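Local coordinates for protein nitroalkane oxidase (PDB 3MKH) that oxidises nitroalkanes to aldehydes or ketones with FAD and molecular oxygen, releasing nitrite and hydrogen peroxide, at residues Asp215-His229 / Pro241-Asn254. Numbering follows the deposited sequence.
Sequences DLDRNGEGSFEVLRH and PHVRYTNVRVPTKN
L227 lies across H242 and R244 on the neighbouring strand. CB rests 3.4 Å from H242 O, the carbonyl that also accepts from the backbone N of both L227 and R228; CG, placed beside the backbone N (chi1 -61°), lies a little farther from the same oxygen. The two methyls then split the work. CD1 sits over one face of the imidazole in a CH-pi contact, 3.7 Å from the H242 ring centroid, and also over a face of the R244 guanidinium, while CD2 touches R244 NH1 at 3.8 Å. E167 of strand 161-168 takes the polar ends of H242 and R244, holding both flat groups beside the leucine. Water 3 joins H242 ND1 to R228 NE, and the R228 guanidinium goes on to a salt bridge with D380 of the second subunit. On the other side of the sheet the edge of F224 is turned toward the face of Y245, planes 64° apart, and F224 CZ reaches V243 CG1 at 3.8 Å. Past S223, whose O accepts from T246 N, the helix end is tied to strand 248-251 by N219. Both ends of this amide bond to the backbone of R249: OD1 receives R249 N at 2.9 Å, from above the carbonyl plane, and ND2, which also donates to D215 O within the helix, gives an almost straight bond (177°) to R249 O. R249 O is held by R218 NH2 as well, and the salt bridge of R218 NH2 to D215 OD1 steadies the guanidinium. L227 and R228 facing H242 make a classic beta bulge in the antiparallel pairing of strand 224-228, at the margin of the chain's sheet, with 242-251, which continues to strand 161-168 in the beta-sheet domain of the acyl-CoA dehydrogenase fold.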
loop_
_atom_site.group_PDB
_atom_site.type_symbol
_atom_site.label_atom_id
_atom_site.label_comp_id
_atom_site.label_asym_id
_atom_site.label_seq_id
_atom_site.Cartn_x
_atom_site.Cartn_y
_atom_site.Cartn_z
ATOM N N ASP A 215 -1.056 0.496 50.411
ATOM C CA ASP A 215 0.051 -0.462 50.495
ATOM C C ASP A 215 1.395 0.248 50.376
ATOM O O ASP A 215 2.318 -0.006 51.154
ATOM C CB ASP A 215 -0.031 -1.509 49.382
ATOM C CG ASP A 215 -1.198 -2.481 49.555
ATOM O OD1 ASP A 215 -1.480 -2.917 50.689
ATOM O OD2 ASP A 215 -1.824 -2.827 48.532
ATOM N N LEU A 216 1.510 1.122 49.380
ATOM C CA LEU A 216 2.760 1.842 49.135
ATOM C C LEU A 216 3.151 2.696 50.328
ATOM O O LEU A 216 4.310 2.713 50.722
ATOM C CB LEU A 216 2.675 2.693 47.860
ATOM C CG LEU A 216 2.511 1.858 46.583
ATOM C CD1 LEU A 216 2.400 2.744 45.365
ATOM C CD2 LEU A 216 3.672 0.868 46.415
ATOM N N ASP A 217 2.181 3.393 50.907
ATOM C CA ASP A 217 2.451 4.271 52.048
ATOM C C ASP A 217 2.865 3.434 53.254
ATOM O O ASP A 217 3.742 3.817 54.025
ATOM C CB ASP A 217 1.206 5.086 52.423
ATOM C CG ASP A 217 0.839 6.140 51.381
ATOM O OD1 ASP A 217 1.666 6.453 50.490
ATOM O OD2 ASP A 217 -0.289 6.675 51.479
ATOM N N ARG A 218 2.217 2.290 53.420
ATOM C CA ARG A 218 2.514 1.405 54.540
ATOM C C ARG A 218 3.946 0.876 54.434
ATOM O O ARG A 218 4.666 0.785 55.432
ATOM C CB ARG A 218 1.494 0.258 54.588
ATOM C CG ARG A 218 1.793 -0.818 55.615
ATOM C CD ARG A 218 0.648 -1.827 55.669
ATOM N NE ARG A 218 0.301 -2.337 54.342
ATOM C CZ ARG A 218 0.984 -3.285 53.709
ATOM N NH1 ARG A 218 2.056 -3.827 54.282
ATOM N NH2 ARG A 218 0.599 -3.690 52.505
ATOM N N ASN A 219 4.360 0.541 53.218
ATOM C CA ASN A 219 5.712 0.069 52.967
ATOM C C ASN A 219 6.808 1.126 53.120
ATOM O O ASN A 219 7.983 0.777 53.215
ATOM C CB ASN A 219 5.806 -0.579 51.587
ATOM C CG ASN A 219 5.299 -1.995 51.586
ATOM O OD1 ASN A 219 6.037 -2.927 51.896
ATOM N ND2 ASN A 219 4.030 -2.168 51.247
ATOM N N GLY A 220 6.429 2.401 53.106
ATOM C CA GLY A 220 7.355 3.485 53.407
ATOM C C GLY A 220 8.241 3.994 52.279
ATOM O O GLY A 220 8.165 3.519 51.144
ATOM N N GLU A 221 9.096 4.967 52.601
ATOM C CA GLU A 221 9.946 5.628 51.606
ATOM C C GLU A 221 10.753 4.635 50.775
ATOM O O GLU A 221 11.272 3.644 51.294
ATOM C CB GLU A 221 10.921 6.604 52.273
ATOM C CG GLU A 221 10.301 7.549 53.283
ATOM C CD GLU A 221 11.345 8.439 53.950
ATOM O OE1 GLU A 221 11.015 9.091 54.968
ATOM O OE2 GLU A 221 12.499 8.478 53.457
ATOM N N GLY A 222 10.865 4.913 49.481
ATOM C CA GLY A 222 11.655 4.076 48.603
ATOM C C GLY A 222 10.915 2.893 48.006
ATOM O O GLY A 222 11.435 2.229 47.112
ATOM N N SER A 223 9.704 2.621 48.482
ATOM C CA SER A 223 8.944 1.479 47.971
ATOM C C SER A 223 8.395 1.719 46.549
ATOM O O SER A 223 8.226 0.774 45.772
ATOM C CB SER A 223 7.803 1.105 48.932
ATOM O OG SER A 223 6.709 2.008 48.803
ATOM N N PHE A 224 8.099 2.976 46.225
ATOM C CA PHE A 224 7.693 3.346 44.866
ATOM C C PHE A 224 8.478 4.571 44.432
ATOM O O PHE A 224 8.603 5.534 45.191
ATOM C CB PHE A 224 6.185 3.622 44.787
ATOM C CG PHE A 224 5.695 3.946 43.387
ATOM C CD1 PHE A 224 5.572 5.261 42.970
ATOM C CD2 PHE A 224 5.363 2.932 42.497
ATOM C CE1 PHE A 224 5.128 5.571 41.671
ATOM C CE2 PHE A 224 4.907 3.227 41.205
ATOM C CZ PHE A 224 4.796 4.554 40.796
ATOM N N GLU A 225 9.004 4.548 43.215
ATOM C CA GLU A 225 9.746 5.704 42.710
ATOM C C GLU A 225 9.540 5.893 41.219
ATOM O O GLU A 225 9.595 4.930 40.455
ATOM C CB GLU A 225 11.246 5.562 43.007
ATOM C CG GLU A 225 12.056 6.850 42.728
ATOM C CD GLU A 225 13.566 6.647 42.826
ATOM O OE1 GLU A 225 13.993 5.624 43.407
ATOM O OE2 GLU A 225 14.327 7.506 42.315
ATOM N N VAL A 226 9.277 7.128 40.810
ATOM C CA VAL A 226 9.316 7.478 39.399
ATOM C C VAL A 226 10.776 7.702 38.996
ATOM O O VAL A 226 11.455 8.568 39.544
ATOM C CB VAL A 226 8.477 8.728 39.100
ATOM C CG1 VAL A 226 8.678 9.178 37.642
ATOM C CG2 VAL A 226 6.996 8.445 39.397
ATOM N N LEU A 227 11.263 6.902 38.053
ATOM C CA LEU A 227 12.646 7.021 37.603
ATOM C C LEU A 227 12.769 8.059 36.493
ATOM O O LEU A 227 13.715 8.835 36.481
ATOM C CB LEU A 227 13.182 5.674 37.109
ATOM C CG LEU A 227 13.213 4.530 38.135
ATOM C CD1 LEU A 227 13.795 3.280 37.498
ATOM C CD2 LEU A 227 14.027 4.945 39.364
ATOM N N ARG A 228 11.826 8.044 35.548
ATOM C CA ARG A 228 11.863 8.998 34.443
ATOM C C ARG A 228 10.481 9.217 33.882
ATOM O O ARG A 228 9.758 8.248 33.591
ATOM C CB ARG A 228 12.811 8.527 33.327
ATOM C CG ARG A 228 12.776 9.415 32.090
ATOM C CD ARG A 228 13.844 9.030 31.066
ATOM N NE ARG A 228 13.570 7.767 30.376
ATOM C CZ ARG A 228 13.017 7.675 29.167
ATOM N NH1 ARG A 228 12.655 8.769 28.512
ATOM N NH2 ARG A 228 12.818 6.485 28.613
ATOM N N HIS A 229 10.107 10.489 33.752
ATOM C CA HIS A 229 8.897 10.852 33.025
ATOM C C HIS A 229 9.221 10.773 31.539
ATOM O O HIS A 229 10.238 11.308 31.093
ATOM C CB HIS A 229 8.436 12.276 33.376
ATOM C CG HIS A 229 7.963 12.432 34.791
ATOM N ND1 HIS A 229 6.715 12.018 35.210
ATOM C CD2 HIS A 229 8.566 12.970 35.880
ATOM C CE1 HIS A 229 6.575 12.283 36.498
ATOM N NE2 HIS A 229 7.688 12.858 36.932
ATOM N N PRO A 241 5.025 6.583 33.387
ATOM C CA PRO A 241 6.475 6.738 33.544
ATOM C C PRO A 241 7.245 5.433 33.742
ATOM O O PRO A 241 6.664 4.366 33.960
ATOM C CB PRO A 241 6.592 7.629 34.791
ATOM C CG PRO A 241 5.308 7.361 35.545
ATOM C CD PRO A 241 4.269 7.176 34.506
ATOM N N HIS A 242 8.569 5.526 33.638
ATOM C CA HIS A 242 9.437 4.426 34.027
ATOM C C HIS A 242 9.506 4.500 35.548
ATOM O O HIS A 242 9.922 5.533 36.104
ATOM C CB HIS A 242 10.814 4.619 33.385
ATOM C CG HIS A 242 11.814 3.561 33.743
ATOM N ND1 HIS A 242 13.146 3.652 33.394
ATOM C CD2 HIS A 242 11.680 2.399 34.428
ATOM C CE1 HIS A 242 13.788 2.585 33.838
ATOM N NE2 HIS A 242 12.920 1.812 34.474
ATOM N N VAL A 243 9.066 3.435 36.226
ATOM C CA VAL A 243 8.936 3.453 37.692
ATOM C C VAL A 243 9.592 2.225 38.293
ATOM O O VAL A 243 9.921 1.280 37.574
ATOM C CB VAL A 243 7.460 3.471 38.147
ATOM C CG1 VAL A 243 6.740 4.659 37.562
ATOM C CG2 VAL A 243 6.745 2.142 37.747
ATOM N N ARG A 244 9.783 2.234 39.610
ATOM C CA ARG A 244 10.351 1.076 40.312
ATOM C C ARG A 244 9.581 0.754 41.598
ATOM O O ARG A 244 9.331 1.630 42.434
ATOM C CB ARG A 244 11.845 1.277 40.623
ATOM C CG ARG A 244 12.500 0.072 41.307
ATOM C CD ARG A 244 13.961 0.352 41.724
ATOM N NE ARG A 244 14.848 0.556 40.581
ATOM C CZ ARG A 244 15.757 1.526 40.499
ATOM N NH1 ARG A 244 15.904 2.394 41.492
ATOM N NH2 ARG A 244 16.515 1.633 39.417
ATOM N N TYR A 245 9.175 -0.504 41.719
ATOM C CA TYR A 245 8.623 -1.051 42.954
ATOM C C TYR A 245 9.763 -1.750 43.695
ATOM O O TYR A 245 10.399 -2.646 43.142
ATOM C CB TYR A 245 7.528 -2.075 42.629
ATOM C CG TYR A 245 6.333 -1.462 41.931
ATOM C CD1 TYR A 245 6.245 -1.441 40.550
ATOM C CD2 TYR A 245 5.300 -0.892 42.659
ATOM C CE1 TYR A 245 5.146 -0.863 39.908
ATOM C CE2 TYR A 245 4.206 -0.313 42.030
ATOM C CZ TYR A 245 4.133 -0.309 40.659
ATOM O OH TYR A 245 3.046 0.276 40.045
ATOM N N THR A 246 10.030 -1.345 44.932
ATOM C CA THR A 246 11.086 -1.990 45.714
ATOM C C THR A 246 10.573 -2.576 47.020
ATOM O O THR A 246 10.045 -1.858 47.859
ATOM C CB THR A 246 12.215 -1.013 46.050
ATOM O OG1 THR A 246 12.735 -0.474 44.836
ATOM C CG2 THR A 246 13.340 -1.739 46.800
ATOM N N ASN A 247 10.769 -3.882 47.185
ATOM C CA ASN A 247 10.276 -4.618 48.350
ATOM C C ASN A 247 8.896 -4.186 48.826
ATOM O O ASN A 247 8.691 -3.870 50.003
ATOM C CB ASN A 247 11.297 -4.586 49.488
ATOM C CG ASN A 247 12.529 -5.424 49.180
ATOM O OD1 ASN A 247 13.652 -5.046 49.524
ATOM N ND2 ASN A 247 12.327 -6.559 48.514
ATOM N N VAL A 248 7.945 -4.186 47.896
ATOM C CA VAL A 248 6.578 -3.836 48.212
ATOM C C VAL A 248 5.864 -5.069 48.742
ATOM O O VAL A 248 5.611 -6.016 47.996
ATOM C CB VAL A 248 5.833 -3.322 46.967
ATOM C CG1 VAL A 248 4.349 -3.099 47.295
ATOM C CG2 VAL A 248 6.478 -2.036 46.449
ATOM N N ARG A 249 5.523 -5.052 50.026
ATOM C CA ARG A 249 4.906 -6.213 50.648
ATOM C C ARG A 249 3.402 -6.038 50.780
ATOM O O ARG A 249 2.927 -5.013 51.270
ATOM C CB ARG A 249 5.526 -6.466 52.026
ATOM C CG ARG A 249 7.034 -6.678 51.973
ATOM C CD ARG A 249 7.614 -7.050 53.343
ATOM N NE ARG A 249 9.010 -7.484 53.238
ATOM C CZ ARG A 249 10.046 -6.652 53.133
ATOM N NH1 ARG A 249 9.845 -5.339 53.113
ATOM N NH2 ARG A 249 11.286 -7.129 53.042
ATOM N N VAL A 250 2.652 -7.053 50.353
ATOM C CA VAL A 250 1.203 -6.998 50.459
ATOM C C VAL A 250 0.644 -8.313 51.012
ATOM O O VAL A 250 1.237 -9.381 50.834
ATOM C CB VAL A 250 0.541 -6.688 49.091
ATOM C CG1 VAL A 250 0.995 -5.320 48.581
ATOM C CG2 VAL A 250 0.849 -7.791 48.082
ATOM N N PRO A 251 -0.498 -8.230 51.689
ATOM C CA PRO A 251 -1.126 -9.429 52.248
ATOM C C PRO A 251 -1.697 -10.296 51.130
ATOM O O PRO A 251 -1.797 -9.865 49.967
ATOM C CB PRO A 251 -2.222 -8.861 53.157
ATOM C CG PRO A 251 -2.552 -7.515 52.557
ATOM C CD PRO A 251 -1.246 -6.995 51.999
ATOM N N THR A 252 -2.068 -11.520 51.468
ATOM C CA THR A 252 -2.467 -12.476 50.450
ATOM C C THR A 252 -3.807 -12.120 49.810
ATOM O O THR A 252 -4.085 -12.529 48.686
ATOM C CB THR A 252 -2.495 -13.912 51.009
ATOM O OG1 THR A 252 -3.371 -13.956 52.139
ATOM C CG2 THR A 252 -1.094 -14.343 51.431
ATOM N N LYS A 253 -4.636 -11.349 50.504
ATOM C CA LYS A 253 -5.881 -10.889 49.886
ATOM C C LYS A 253 -5.608 -10.078 48.612
ATOM O O LYS A 253 -6.466 -10.001 47.733
ATOM C CB LYS A 253 -6.735 -10.070 50.860
ATOM C CG LYS A 253 -6.123 -8.763 51.313
ATOM C CD LYS A 253 -7.079 -8.001 52.215
ATOM C CE LYS A 253 -6.478 -6.693 52.679
ATOM N NZ LYS A 253 -7.361 -5.963 53.615
ATOM N N ASN A 254 -4.416 -9.482 48.517
ATOM C CA ASN A 254 -4.066 -8.642 47.361
ATOM C C ASN A 254 -3.856 -9.433 46.074
ATOM O O ASN A 254 -3.830 -8.857 44.977
ATOM C CB ASN A 254 -2.812 -7.796 47.634
ATOM C CG ASN A 254 -3.113 -6.499 48.370
ATOM O OD1 ASN A 254 -2.666 -5.417 47.962
ATOM N ND2 ASN A 254 -3.836 -6.595 49.463
HETATM O O HOH W 1 11.197 1.912 44.353
HETATM O O HOH W 2 13.665 3.162 43.719
HETATM O O HOH W 3 14.330 5.482 31.802
#